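Local coordinates for protein CSE1 (Thermus thermophilus, PDB 4AN8) that belongs to the Cascade ribonucleoprotein complex of CRISPR adaptive immunity and probably takes part in selecting the foreign DNA to be targeted, at residues V55-L60 against E201-N206; L61-R66 against R92-R97. All coordinates share one frame; numbering follows the deposited sequence.

Interaction 1 (V55-L60 against E201-N206); sequences VLHRLL and ETLLLN
Leu-203 reaches over from helix 199-206 and sets one methyl, CD2, between His-57 and Leu-60, which lie one turn apart on helix 50-67. That methyl is 4.1 Å from CB of Leu-60. It also meets the imidazole of His-57 at the edge, near the ring plane, 4.1 Å from CD2 of the histidine. CG of Leu-203 lies beside its own backbone N (chi1 -67°), and of the two methyls it is the branch CD2, not the extended CD1, that turns to the other helix, although CB does not head there.

The same end of the imidazole receives Thr-202. Its methyl CG2 approaches obliquely to 3.6 Å from His-57 NE2, with the two side chains at about a right angle. Across the ring from that edge, ND1 is hydrogen-bonded to the carbonyl O of Glu-53, one turn back, which fixes how the ring is turned. Thr-202 is held too: OG1 is hydrogen-bonded to Gly-196 N, and its carbonyl O accepts a nearly straight bond from Asn-206 ND2 (2.9 Å, 169°).

No hydrogen bond runs between 55-60 and 201-206, whose segment axes pass 10.7 Å apart at 71°, so the joint is packing of methyls against an imidazole and a leucine CB. Strand 191-195 borders the contact, with Leu-193 against His-57 and Asn-206, while helix 154-167 packs on Val-55 and Leu-59 and helix 74-83 on Leu-204.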
loop_
_atom_site.group_PDB
_atom_site.type_symbol
_atom_site.label_atom_id
_atom_site.label_comp_id
_atom_site.label_asym_id
_atom_site.label_seq_id
_atom_site.Cartn_x
_atom_site.Cartn_y
_atom_site.Cartn_z
ATOM N N VAL A 55 -3.047 -6.662 3.662
ATOM C CA VAL A 55 -2.927 -8.121 3.615
ATOM C C VAL A 55 -4.251 -8.841 3.775
ATOM O O VAL A 55 -4.440 -9.888 3.170
ATOM C CB VAL A 55 -1.915 -8.701 4.625
ATOM C CG1 VAL A 55 -0.552 -8.202 4.338
ATOM C CG2 VAL A 55 -2.333 -8.412 6.077
ATOM N N LEU A 56 -5.184 -8.281 4.538
ATOM C CA LEU A 56 -6.495 -8.910 4.665
ATOM C C LEU A 56 -7.213 -8.950 3.304
ATOM O O LEU A 56 -7.762 -9.995 2.923
ATOM C CB LEU A 56 -7.341 -8.244 5.749
ATOM C CG LEU A 56 -6.825 -8.372 7.194
ATOM C CD1 LEU A 56 -7.544 -7.411 8.172
ATOM C CD2 LEU A 56 -6.925 -9.786 7.669
ATOM N N HIS A 57 -7.160 -7.851 2.550
ATOM C CA HIS A 57 -7.692 -7.856 1.185
ATOM C C HIS A 57 -6.958 -8.837 0.288
ATOM O O HIS A 57 -7.598 -9.506 -0.520
ATOM C CB HIS A 57 -7.605 -6.479 0.525
ATOM C CG HIS A 57 -8.597 -5.503 1.047
ATOM N ND1 HIS A 57 -8.309 -4.632 2.076
ATOM C CD2 HIS A 57 -9.889 -5.276 0.709
ATOM C CE1 HIS A 57 -9.379 -3.901 2.339
ATOM N NE2 HIS A 57 -10.345 -4.265 1.517
ATOM N N ARG A 58 -5.630 -8.912 0.405
ATOM C CA ARG A 58 -4.849 -9.789 -0.495
ATOM C C ARG A 58 -5.112 -11.276 -0.235
ATOM O O ARG A 58 -5.178 -12.061 -1.171
ATOM C CB ARG A 58 -3.341 -9.478 -0.458
ATOM C CG ARG A 58 -3.002 -8.052 -0.912
ATOM C CD ARG A 58 -1.641 -7.543 -0.375
ATOM N NE ARG A 58 -0.520 -8.312 -0.923
ATOM C CZ ARG A 58 -0.020 -8.135 -2.143
ATOM N NH1 ARG A 58 -0.544 -7.219 -2.939
ATOM N NH2 ARG A 58 0.995 -8.885 -2.572
ATOM N N LEU A 59 -5.270 -11.648 1.029
ATOM C CA LEU A 59 -5.695 -12.999 1.377
ATOM C C LEU A 59 -7.106 -13.327 0.805
ATOM O O LEU A 59 -7.309 -14.374 0.180
ATOM C CB LEU A 59 -5.649 -13.190 2.885
ATOM C CG LEU A 59 -6.102 -14.573 3.379
ATOM C CD1 LEU A 59 -5.282 -15.689 2.721
ATOM C CD2 LEU A 59 -6.019 -14.680 4.930
ATOM N N LEU A 60 -8.066 -12.420 0.990
ATOM C CA LEU A 60 -9.407 -12.639 0.453
ATOM C C LEU A 60 -9.373 -12.786 -1.069
ATOM O O LEU A 60 -10.029 -13.672 -1.622
ATOM C CB LEU A 60 -10.372 -11.505 0.831
ATOM C CG LEU A 60 -10.668 -11.435 2.332
ATOM C CD1 LEU A 60 -11.662 -10.337 2.617
ATOM C CD2 LEU A 60 -11.148 -12.785 2.867
ATOM N N GLU A 201 -17.901 -4.456 -3.236
ATOM C CA GLU A 201 -17.436 -3.590 -4.318
ATOM C C GLU A 201 -15.911 -3.512 -4.317
ATOM O O GLU A 201 -15.264 -3.603 -5.373
ATOM C CB GLU A 201 -18.045 -2.188 -4.214
ATOM C CG GLU A 201 -19.557 -2.181 -4.401
ATOM C CD GLU A 201 -20.205 -0.784 -4.331
ATOM O OE1 GLU A 201 -19.530 0.230 -4.046
ATOM O OE2 GLU A 201 -21.423 -0.708 -4.560
ATOM N N THR A 202 -15.348 -3.362 -3.119
ATOM C CA THR A 202 -13.909 -3.221 -2.993
ATOM C C THR A 202 -13.198 -4.467 -3.536
ATOM O O THR A 202 -12.341 -4.348 -4.409
ATOM C CB THR A 202 -13.491 -2.894 -1.553
ATOM O OG1 THR A 202 -14.028 -1.614 -1.208
ATOM C CG2 THR A 202 -11.952 -2.854 -1.428
ATOM N N LEU A 203 -13.573 -5.645 -3.058
ATOM C CA LEU A 203 -13.038 -6.875 -3.646
ATOM C C LEU A 203 -13.202 -6.903 -5.170
ATOM O O LEU A 203 -12.251 -7.196 -5.889
ATOM C CB LEU A 203 -13.673 -8.124 -3.010
ATOM C CG LEU A 203 -13.288 -8.294 -1.539
ATOM C CD1 LEU A 203 -13.948 -9.500 -0.919
ATOM C CD2 LEU A 203 -11.746 -8.351 -1.336
ATOM N N LEU A 204 -14.390 -6.583 -5.678
ATOM C CA LEU A 204 -14.605 -6.562 -7.134
ATOM C C LEU A 204 -13.679 -5.579 -7.897
ATOM O O LEU A 204 -13.209 -5.881 -9.005
ATOM C CB LEU A 204 -16.071 -6.254 -7.463
ATOM C CG LEU A 204 -17.096 -7.343 -7.107
ATOM C CD1 LEU A 204 -18.538 -6.820 -7.226
ATOM C CD2 LEU A 204 -16.891 -8.593 -7.967
ATOM N N LEU A 205 -13.444 -4.402 -7.301
ATOM C CA LEU A 205 -12.585 -3.391 -7.882
ATOM C C LEU A 205 -11.115 -3.817 -7.904
ATOM O O LEU A 205 -10.313 -3.216 -8.615
ATOM C CB LEU A 205 -12.747 -2.060 -7.144
ATOM C CG LEU A 205 -14.101 -1.361 -7.315
ATOM C CD1 LEU A 205 -14.364 -0.376 -6.188
ATOM C CD2 LEU A 205 -14.194 -0.697 -8.676
ATOM N N ASN A 206 -10.769 -4.857 -7.143
ATOM C CA ASN A 206 -9.387 -5.346 -7.096
ATOM C C ASN A 206 -9.234 -6.721 -7.732
ATOM O O ASN A 206 -8.127 -7.264 -7.760
ATOM C CB ASN A 206 -8.860 -5.386 -5.653
ATOM C CG ASN A 206 -8.572 -4.002 -5.102
ATOM O OD1 ASN A 206 -7.456 -3.506 -5.218
ATOM N ND2 ASN A 206 -9.595 -3.359 -4.527
#

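Interaction 2 (L61-R66 against R92-R97); sequences LAVLHR and RDYLNR
The ring of Tyr-94 reaches from helix 88-98 to the last turns of helix 50-67, and over one of its faces lies the carbonyl O of Val-63. CB of Arg-66 comes in obliquely, 3.5 Å from CE2 of Tyr-94 and 3.4 Å from its OH. Phe-98, one turn on, meets the tyrosine with the ring planes at about 45°. The guanidinium of Arg-66 stands nearly upright to the tyrosine ring, the planes 78° apart, and does not stack on it: the arginine chain bends at chi2 and chi3 and carries the charge away from helix 88-98.

The two segments cross steeply, axes 10.2 Å apart at 111°, in a pair of helices close in sequence with helix 74-83 between them along the chain. Val-63 supplies the apolar part of the crossing. Its CG1, anti to the backbone N (chi1 175°), lies 4.0 Å from CD2 of Leu-95 and 4.2 Å from CD1 of Tyr-94.

The polar ends converge on Glu-220, which pairs with Arg-66 NH2 through OE1 and is hydrogen-bonded through OE2 to Tyr-94 OH. Trp-219 NE1 is also hydrogen-bonded to that hydroxyl, while Arg-66 NH1 is held by Tyr-210 OH and the carbonyl of Pro-212.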
loop_
_atom_site.group_PDB
_atom_site.type_symbol
_atom_site.label_atom_id
_atom_site.label_comp_id
_atom_site.label_asym_id
_atom_site.label_seq_id
_atom_site.Cartn_x
_atom_site.Cartn_y
_atom_site.Cartn_z
ATOM N N LEU A 61 -8.631 -11.896 -1.732
ATOM C CA LEU A 61 -8.460 -11.958 -3.182
ATOM C C LEU A 61 -7.814 -13.276 -3.642
ATOM O O LEU A 61 -8.210 -13.837 -4.655
ATOM C CB LEU A 61 -7.630 -10.782 -3.669
ATOM C CG LEU A 61 -8.348 -9.445 -3.492
ATOM C CD1 LEU A 61 -7.320 -8.272 -3.488
ATOM C CD2 LEU A 61 -9.406 -9.268 -4.580
ATOM N N ALA A 62 -6.808 -13.750 -2.901
ATOM C CA ALA A 62 -6.168 -15.015 -3.227
ATOM C C ALA A 62 -7.231 -16.099 -3.231
ATOM O O ALA A 62 -7.357 -16.845 -4.195
ATOM C CB ALA A 62 -5.070 -15.357 -2.202
ATOM N N VAL A 63 -8.008 -16.169 -2.149
ATOM C CA VAL A 63 -9.061 -17.161 -2.066
ATOM C C VAL A 63 -10.069 -17.041 -3.225
ATOM O O VAL A 63 -10.423 -18.042 -3.842
ATOM C CB VAL A 63 -9.800 -17.128 -0.713
ATOM C CG1 VAL A 63 -10.945 -18.101 -0.751
ATOM C CG2 VAL A 63 -8.837 -17.495 0.436
ATOM N N LEU A 64 -10.524 -15.824 -3.514
ATOM C CA LEU A 64 -11.488 -15.600 -4.592
ATOM C C LEU A 64 -10.975 -16.045 -5.948
ATOM O O LEU A 64 -11.675 -16.741 -6.682
ATOM C CB LEU A 64 -11.894 -14.127 -4.686
ATOM C CG LEU A 64 -12.881 -13.657 -3.617
ATOM C CD1 LEU A 64 -12.950 -12.131 -3.504
ATOM C CD2 LEU A 64 -14.276 -14.294 -3.871
ATOM N N HIS A 65 -9.759 -15.632 -6.292
ATOM C CA HIS A 65 -9.182 -15.995 -7.573
ATOM C C HIS A 65 -9.106 -17.509 -7.765
ATOM O O HIS A 65 -9.343 -18.007 -8.854
ATOM C CB HIS A 65 -7.793 -15.402 -7.732
ATOM C CG HIS A 65 -7.790 -13.950 -8.091
ATOM N ND1 HIS A 65 -8.673 -13.410 -9.002
ATOM C CD2 HIS A 65 -7.005 -12.930 -7.660
ATOM C CE1 HIS A 65 -8.409 -12.119 -9.146
ATOM N NE2 HIS A 65 -7.402 -11.806 -8.350
ATOM N N ARG A 66 -8.750 -18.238 -6.721
ATOM C CA ARG A 66 -8.593 -19.665 -6.860
ATOM C C ARG A 66 -9.961 -20.339 -6.858
ATOM O O ARG A 66 -10.240 -21.175 -7.702
ATOM C CB ARG A 66 -7.698 -20.214 -5.743
ATOM C CG ARG A 66 -6.315 -19.603 -5.741
ATOM C CD ARG A 66 -5.625 -19.872 -7.076
ATOM N NE ARG A 66 -5.284 -21.288 -7.224
ATOM C CZ ARG A 66 -4.638 -21.779 -8.273
ATOM N NH1 ARG A 66 -4.274 -20.962 -9.262
ATOM N NH2 ARG A 66 -4.360 -23.080 -8.331
ATOM N N ARG A 92 -17.869 -21.959 -1.352
ATOM C CA ARG A 92 -18.062 -23.013 -0.364
ATOM C C ARG A 92 -17.269 -24.274 -0.694
ATOM O O ARG A 92 -16.615 -24.838 0.170
ATOM C CB ARG A 92 -19.535 -23.365 -0.229
ATOM C CG ARG A 92 -20.367 -22.304 0.428
ATOM C CD ARG A 92 -21.756 -22.844 0.720
ATOM N NE ARG A 92 -22.754 -21.785 0.780
ATOM C CZ ARG A 92 -23.037 -21.098 1.881
ATOM N NH1 ARG A 92 -22.390 -21.365 3.007
ATOM N NH2 ARG A 92 -23.968 -20.148 1.859
ATOM N N ASP A 93 -17.326 -24.724 -1.940
ATOM C CA ASP A 93 -16.564 -25.899 -2.327
ATOM C C ASP A 93 -15.057 -25.736 -2.090
ATOM O O ASP A 93 -14.425 -26.588 -1.482
ATOM C CB ASP A 93 -16.846 -26.287 -3.781
ATOM C CG ASP A 93 -18.270 -26.799 -3.986
ATOM O OD1 ASP A 93 -18.922 -27.202 -2.984
ATOM O OD2 ASP A 93 -18.738 -26.795 -5.152
ATOM N N TYR A 94 -14.489 -24.642 -2.580
ATOM C CA TYR A 94 -13.076 -24.364 -2.369
ATOM C C TYR A 94 -12.716 -24.329 -0.885
ATOM O O TYR A 94 -11.768 -24.980 -0.461
ATOM C CB TYR A 94 -12.685 -23.059 -3.061
ATOM C CG TYR A 94 -11.199 -22.807 -3.063
ATOM C CD1 TYR A 94 -10.592 -22.125 -2.008
ATOM C CD2 TYR A 94 -10.403 -23.254 -4.111
ATOM C CE1 TYR A 94 -9.245 -21.897 -1.991
ATOM C CE2 TYR A 94 -9.042 -23.016 -4.110
ATOM C CZ TYR A 94 -8.469 -22.331 -3.039
ATOM O OH TYR A 94 -7.113 -22.096 -3.014
ATOM N N LEU A 95 -13.497 -23.615 -0.080
ATOM C CA LEU A 95 -13.223 -23.535 1.358
ATOM C C LEU A 95 -13.336 -24.891 2.095
ATOM O O LEU A 95 -12.587 -25.180 3.042
ATOM C CB LEU A 95 -14.145 -22.494 2.005
ATOM C CG LEU A 95 -13.834 -21.034 1.634
ATOM C CD1 LEU A 95 -14.726 -20.075 2.391
ATOM C CD2 LEU A 95 -12.349 -20.704 1.884
ATOM N N ASN A 96 -14.281 -25.721 1.668
ATOM C CA ASN A 96 -14.430 -27.054 2.239
ATOM C C ASN A 96 -13.259 -27.935 1.863
ATOM O O ASN A 96 -12.740 -28.669 2.693
ATOM C CB ASN A 96 -15.751 -27.687 1.807
ATOM C CG ASN A 96 -16.948 -26.982 2.409
ATOM O OD1 ASN A 96 -16.882 -26.470 3.529
ATOM N ND2 ASN A 96 -18.046 -26.941 1.669
ATOM N N ARG A 97 -12.821 -27.843 0.613
ATOM C CA ARG A 97 -11.646 -28.598 0.170
ATOM C C ARG A 97 -10.336 -28.223 0.899
ATOM O O ARG A 97 -9.511 -29.089 1.161
ATOM C CB ARG A 97 -11.457 -28.462 -1.344
ATOM C CG ARG A 97 -10.190 -29.156 -1.860
ATOM C CD ARG A 97 -9.990 -28.940 -3.357
ATOM N NE ARG A 97 -10.974 -29.695 -4.124
ATOM C CZ ARG A 97 -11.298 -29.437 -5.385
ATOM N NH1 ARG A 97 -10.707 -28.429 -6.016
ATOM N NH2 ARG A 97 -12.206 -30.189 -6.010
#

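Overall arrangement
Helix 50-67 is common to both contacts: interaction 1 uses its middle and interaction 2 the turns towards its C-terminal end. Their centres lie about 13 Å apart. Interaction 1 sits deeper, about 12 Å from the centre of the chain against about 24 Å, and all its touching residues are buried; in interaction 2 Arg-66 is partly exposed. Neither pair of segments is joined by a hydrogen bond. In interaction 1 the polar atoms of the touching His-57 and Thr-202 are tied within a few residues along the chain, whereas in interaction 2 tyrosine and arginine meet at the carboxylate of Glu-220. Leu-203 also packs on Leu-64, CD1 to CD1 3.8 Å, making the two contacts continuous.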